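Local coordinates for protein ATPase associated with various cellular activities, AAA_5 (Staphylothermus marinus, PDB 6N0S) that is the N-terminal EVE-like domain of an McrB AAA+ protein, resembling PUA-like RNA-binding proteins, while the full-length protein probably binds and hydrolyses ATP, at residues S10-L21 with E54-A65. Residues are numbered along the deposited sequence; the frame is centred on the assembly and turned at random.
Sequences SKYWVEINNWIL and ELKIIHYIGSRA
Glu15 and His59 are paired across the parallel strands 12-17 and 54-61, neighbours inside the mixed sheet of this EVE-like domain, their side chains rising from the same face. Glu15 suits its place because an extended chain carries two acceptor oxygens to donors on different sides. Glu15 CB lies 3.9 Å from His59 ND1 and also near CG2 of Ile57, a methyl that covers one face of the His59 ring. With CG anti to the backbone N (chi1 -177°), the chain brings Glu15 CD to 3.7 Å from His59 ND1. Glu15 OE1 accepts from His59 ND1 at 2.7 Å, the oxygen lying in the ring plane while the nitrogen meets it from above the carboxylate plane. Asn17 ND2 reaches Glu15 OE1 from the opposite face, at 3.2 Å. OE2 turns to the hydroxyl of Tyr165.

Asn17 suits its position because an amide NH2 can serve two acceptors: Asn17 ND2 also donates to Tyr60 O at 3.1 Å, opposite the Asn17 backbone N. On the other side of the sheet, beta-branched Val14 and Ile16 suit a strand and give methyls to Tyr60: Val14 CG1 packs on Tyr60 CB at 3.7 Å, and Ile16 CG2 meets the ring edge. The long Lys11 chain runs alongside Lys56 until Lys11 NZ donates to Glu54 O at 2.7 Å.

Backbone hydrogen bonds, from Lys56 N to Lys11 O through Gly62 N to Asn17 O, set the register. With Ser77 OG bonded to NE2, the buried His59 ring is held at both nitrogens and its rotation fixed, while Glu15 OE1 is gripped from both faces.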
loop_
_atom_site.group_PDB
_atom_site.type_symbol
_atom_site.label_atom_id
_atom_site.label_comp_id
_atom_site.label_asym_id
_atom_site.label_seq_id
_atom_site.Cartn_x
_atom_site.Cartn_y
_atom_site.Cartn_z
ATOM N N SER A 10 11.534 7.028 -6.123
ATOM C CA SER A 10 10.541 8.046 -6.440
ATOM C C SER A 10 9.935 8.606 -5.169
ATOM O O SER A 10 9.863 7.931 -4.133
ATOM C CB SER A 10 9.414 7.499 -7.328
ATOM O OG SER A 10 8.454 8.502 -7.652
ATOM N N LYS A 11 9.467 9.845 -5.275
ATOM C CA LYS A 11 8.700 10.435 -4.198
ATOM C C LYS A 11 7.251 9.960 -4.222
ATOM O O LYS A 11 6.542 10.157 -3.242
ATOM C CB LYS A 11 8.760 11.965 -4.288
ATOM C CG LYS A 11 8.252 12.672 -3.010
ATOM C CD LYS A 11 8.333 14.193 -3.095
ATOM C CE LYS A 11 7.720 14.845 -1.847
ATOM N NZ LYS A 11 8.625 14.795 -0.644
ATOM N N TYR A 12 6.807 9.345 -5.318
ATOM C CA TYR A 12 5.412 9.000 -5.546
ATOM C C TYR A 12 5.329 7.511 -5.815
ATOM O O TYR A 12 6.015 7.016 -6.717
ATOM C CB TYR A 12 4.860 9.795 -6.719
ATOM C CG TYR A 12 5.111 11.275 -6.518
ATOM C CD1 TYR A 12 4.295 12.023 -5.670
ATOM C CD2 TYR A 12 6.182 11.909 -7.139
ATOM C CE1 TYR A 12 4.521 13.365 -5.465
ATOM C CE2 TYR A 12 6.419 13.260 -6.946
ATOM C CZ TYR A 12 5.593 13.978 -6.110
ATOM O OH TYR A 12 5.826 15.306 -5.910
ATOM N N TRP A 13 4.520 6.797 -5.002
ATOM C CA TRP A 13 4.320 5.353 -5.123
ATOM C C TRP A 13 2.831 5.066 -5.117
ATOM O O TRP A 13 2.028 5.863 -4.603
ATOM C CB TRP A 13 5.016 4.562 -3.984
ATOM C CG TRP A 13 6.509 4.590 -4.071
ATOM C CD1 TRP A 13 7.317 5.655 -3.872
ATOM C CD2 TRP A 13 7.370 3.486 -4.411
ATOM N NE1 TRP A 13 8.634 5.285 -4.062
ATOM C CE2 TRP A 13 8.683 3.956 -4.390
ATOM C CE3 TRP A 13 7.143 2.145 -4.708
ATOM C CZ2 TRP A 13 9.776 3.127 -4.674
ATOM C CZ3 TRP A 13 8.194 1.335 -4.952
ATOM C CH2 TRP A 13 9.504 1.821 -4.959
ATOM N N VAL A 14 2.462 3.933 -5.725
ATOM C CA VAL A 14 1.089 3.411 -5.714
ATOM C C VAL A 14 1.049 2.120 -4.911
ATOM O O VAL A 14 1.891 1.245 -5.092
ATOM C CB VAL A 14 0.558 3.152 -7.130
ATOM C CG1 VAL A 14 -0.794 2.427 -7.096
ATOM C CG2 VAL A 14 0.409 4.463 -7.906
ATOM N N GLU A 15 0.080 2.012 -4.031
ATOM C CA GLU A 15 -0.227 0.768 -3.337
ATOM C C GLU A 15 -1.330 0.058 -4.118
ATOM O O GLU A 15 -2.419 0.621 -4.315
ATOM C CB GLU A 15 -0.686 1.041 -1.897
ATOM C CG GLU A 15 -0.956 -0.236 -1.084
ATOM C CD GLU A 15 -1.859 -0.063 0.144
ATOM O OE1 GLU A 15 -2.847 0.690 0.094
ATOM O OE2 GLU A 15 -1.569 -0.703 1.173
ATOM N N ILE A 16 -1.068 -1.187 -4.515
ATOM C CA ILE A 16 -2.000 -1.995 -5.291
ATOM C C ILE A 16 -2.718 -2.993 -4.367
ATOM O O ILE A 16 -2.077 -3.809 -3.697
ATOM C CB ILE A 16 -1.258 -2.706 -6.429
ATOM C CG1 ILE A 16 -0.640 -1.659 -7.358
ATOM C CG2 ILE A 16 -2.230 -3.578 -7.230
ATOM C CD1 ILE A 16 0.406 -2.189 -8.159
ATOM N N ASN A 17 -4.040 -2.899 -4.308
ATOM C CA ASN A 17 -4.913 -3.769 -3.503
ATOM C C ASN A 17 -5.714 -4.622 -4.494
ATOM O O ASN A 17 -6.745 -4.197 -5.013
ATOM C CB ASN A 17 -5.804 -2.930 -2.605
ATOM C CG ASN A 17 -5.010 -2.100 -1.598
ATOM O OD1 ASN A 17 -4.663 -2.585 -0.537
ATOM N ND2 ASN A 17 -4.716 -0.841 -1.942
ATOM N N ASN A 18 -5.176 -5.795 -4.822
ATOM C CA ASN A 18 -5.681 -6.634 -5.902
ATOM C C ASN A 18 -6.452 -7.861 -5.438
ATOM O O ASN A 18 -6.893 -8.645 -6.279
ATOM C CB ASN A 18 -4.512 -7.119 -6.756
ATOM C CG ASN A 18 -4.662 -6.744 -8.201
ATOM O OD1 ASN A 18 -5.010 -5.606 -8.537
ATOM N ND2 ASN A 18 -4.420 -7.711 -9.080
ATOM N N TRP A 19 -6.571 -8.090 -4.145
ATOM C CA TRP A 19 -7.136 -9.324 -3.628
ATOM C C TRP A 19 -8.498 -9.030 -3.025
ATOM O O TRP A 19 -8.801 -7.890 -2.663
ATOM C CB TRP A 19 -6.187 -9.967 -2.600
ATOM C CG TRP A 19 -4.805 -10.282 -3.194
ATOM C CD1 TRP A 19 -3.685 -9.478 -3.151
ATOM C CD2 TRP A 19 -4.412 -11.464 -3.927
ATOM N NE1 TRP A 19 -2.636 -10.090 -3.809
ATOM C CE2 TRP A 19 -3.052 -11.299 -4.297
ATOM C CE3 TRP A 19 -5.072 -12.639 -4.306
ATOM C CZ2 TRP A 19 -2.349 -12.265 -5.002
ATOM C CZ3 TRP A 19 -4.367 -13.605 -5.010
ATOM C CH2 TRP A 19 -3.020 -13.410 -5.359
ATOM N N ILE A 20 -9.341 -10.067 -2.928
ATOM C CA ILE A 20 -10.667 -9.867 -2.338
ATOM C C ILE A 20 -10.476 -9.416 -0.904
ATOM O O ILE A 20 -9.641 -9.960 -0.176
ATOM C CB ILE A 20 -11.509 -11.153 -2.408
ATOM C CG1 ILE A 20 -11.816 -11.530 -3.853
ATOM C CG2 ILE A 20 -12.859 -10.979 -1.617
ATOM C CD1 ILE A 20 -12.146 -12.994 -4.023
ATOM N N LEU A 21 -11.229 -8.408 -0.499
ATOM C CA LEU A 21 -11.124 -7.843 0.833
ATOM C C LEU A 21 -12.514 -7.677 1.419
ATOM O O LEU A 21 -13.462 -7.434 0.684
ATOM C CB LEU A 21 -10.438 -6.469 0.803
ATOM C CG LEU A 21 -8.947 -6.458 0.510
ATOM C CD1 LEU A 21 -8.491 -5.010 0.378
ATOM C CD2 LEU A 21 -8.180 -7.208 1.601
ATOM N N GLU A 54 9.555 12.465 2.837
ATOM C CA GLU A 54 8.116 12.246 2.839
ATOM C C GLU A 54 7.696 11.756 1.458
ATOM O O GLU A 54 8.108 12.326 0.446
ATOM C CB GLU A 54 7.403 13.542 3.225
ATOM C CG GLU A 54 5.902 13.455 3.185
ATOM C CD GLU A 54 5.183 14.692 3.754
ATOM O OE1 GLU A 54 5.634 15.260 4.775
ATOM O OE2 GLU A 54 4.148 15.086 3.167
ATOM N N LEU A 55 6.927 10.679 1.395
ATOM C CA LEU A 55 6.435 10.168 0.122
ATOM C C LEU A 55 4.928 10.360 0.026
ATOM O O LEU A 55 4.220 10.380 1.042
ATOM C CB LEU A 55 6.777 8.674 -0.050
ATOM C CG LEU A 55 8.192 8.176 0.189
ATOM C CD1 LEU A 55 8.226 6.678 0.075
ATOM C CD2 LEU A 55 9.162 8.795 -0.819
ATOM N N LYS A 56 4.442 10.523 -1.201
ATOM C CA LYS A 56 3.010 10.550 -1.469
ATOM C C LYS A 56 2.557 9.193 -2.025
ATOM O O LYS A 56 3.125 8.695 -3.009
ATOM C CB LYS A 56 2.655 11.651 -2.472
ATOM C CG LYS A 56 3.201 13.015 -2.163
ATOM C CD LYS A 56 2.392 13.759 -1.132
ATOM C CE LYS A 56 3.288 14.334 -0.016
ATOM N NZ LYS A 56 4.300 15.311 -0.490
ATOM N N ILE A 57 1.530 8.607 -1.411
ATOM C CA ILE A 57 1.037 7.282 -1.767
ATOM C C ILE A 57 -0.356 7.420 -2.346
ATOM O O ILE A 57 -1.270 7.943 -1.690
ATOM C CB ILE A 57 1.020 6.345 -0.550
ATOM C CG1 ILE A 57 2.367 6.352 0.163
ATOM C CG2 ILE A 57 0.596 4.923 -0.960
ATOM C CD1 ILE A 57 3.519 5.860 -0.605
ATOM N N ILE A 58 -0.531 6.969 -3.559
ATOM C CA ILE A 58 -1.861 6.827 -4.137
ATOM C C ILE A 58 -2.311 5.380 -3.989
ATOM O O ILE A 58 -1.542 4.446 -4.236
ATOM C CB ILE A 58 -1.864 7.265 -5.603
ATOM C CG1 ILE A 58 -1.549 8.766 -5.700
ATOM C CG2 ILE A 58 -3.191 6.958 -6.209
ATOM C CD1 ILE A 58 -1.519 9.241 -7.160
ATOM N N HIS A 59 -3.565 5.191 -3.598
ATOM C CA HIS A 59 -4.122 3.876 -3.275
ATOM C C HIS A 59 -5.005 3.397 -4.424
ATOM O O HIS A 59 -5.971 4.074 -4.809
ATOM C CB HIS A 59 -4.899 3.930 -1.952
ATOM C CG HIS A 59 -4.031 4.301 -0.785
ATOM N ND1 HIS A 59 -3.280 3.374 -0.098
ATOM C CD2 HIS A 59 -3.749 5.503 -0.224
ATOM C CE1 HIS A 59 -2.585 3.985 0.849
ATOM N NE2 HIS A 59 -2.842 5.281 0.782
ATOM N N TYR A 60 -4.653 2.245 -4.974
ATOM C CA TYR A 60 -5.336 1.650 -6.116
ATOM C C TYR A 60 -6.019 0.354 -5.692
ATOM O O TYR A 60 -5.473 -0.425 -4.898
ATOM C CB TYR A 60 -4.310 1.365 -7.239
ATOM C CG TYR A 60 -4.841 0.554 -8.398
ATOM C CD1 TYR A 60 -5.540 1.157 -9.429
ATOM C CD2 TYR A 60 -4.630 -0.807 -8.467
ATOM C CE1 TYR A 60 -6.009 0.431 -10.496
ATOM C CE2 TYR A 60 -5.093 -1.544 -9.533
ATOM C CZ TYR A 60 -5.799 -0.921 -10.535
ATOM O OH TYR A 60 -6.280 -1.653 -11.587
ATOM N N ILE A 61 -7.173 0.097 -6.294
ATOM C CA ILE A 61 -8.010 -1.045 -5.993
ATOM C C ILE A 61 -8.138 -1.851 -7.273
ATOM O O ILE A 61 -8.590 -1.320 -8.289
ATOM C CB ILE A 61 -9.396 -0.582 -5.502
ATOM C CG1 ILE A 61 -9.259 0.429 -4.365
ATOM C CG2 ILE A 61 -10.205 -1.721 -5.073
ATOM C CD1 ILE A 61 -8.649 -0.093 -3.092
ATOM N N GLY A 62 -7.745 -3.125 -7.236
ATOM C CA GLY A 62 -7.968 -4.002 -8.377
ATOM C C GLY A 62 -9.435 -4.435 -8.499
ATOM O O GLY A 62 -10.239 -4.295 -7.583
ATOM N N SER A 63 -9.782 -5.001 -9.661
ATOM C CA SER A 63 -11.179 -5.360 -9.922
ATOM C C SER A 63 -11.712 -6.367 -8.907
ATOM O O SER A 63 -12.882 -6.299 -8.515
ATOM C CB SER A 63 -11.325 -5.923 -11.334
ATOM O OG SER A 63 -10.211 -6.719 -11.677
ATOM N N ARG A 64 -10.875 -7.307 -8.463
ATOM C CA ARG A 64 -11.348 -8.275 -7.483
ATOM C C ARG A 64 -11.510 -7.675 -6.095
ATOM O O ARG A 64 -12.143 -8.300 -5.243
ATOM C CB ARG A 64 -10.389 -9.466 -7.417
ATOM C CG ARG A 64 -10.253 -10.167 -8.738
ATOM C CD ARG A 64 -9.818 -11.617 -8.575
ATOM N NE ARG A 64 -8.723 -11.767 -7.625
ATOM C CZ ARG A 64 -7.442 -11.559 -7.916
ATOM N NH1 ARG A 64 -7.084 -11.160 -9.128
ATOM N NH2 ARG A 64 -6.519 -11.748 -6.984
ATOM N N ALA A 65 -10.932 -6.502 -5.823
ATOM C CA ALA A 65 -10.938 -5.995 -4.458
ATOM C C ALA A 65 -12.266 -5.355 -4.076
ATOM O O ALA A 65 -12.559 -5.221 -2.879
ATOM C CB ALA A 65 -9.804 -4.991 -4.270
HETATM O O HOH W 1 5.139 16.289 -3.513
HETATM O O HOH W 2 -7.978 -7.335 -8.647
HETATM O O HOH W 3 -5.883 -4.733 -11.344
#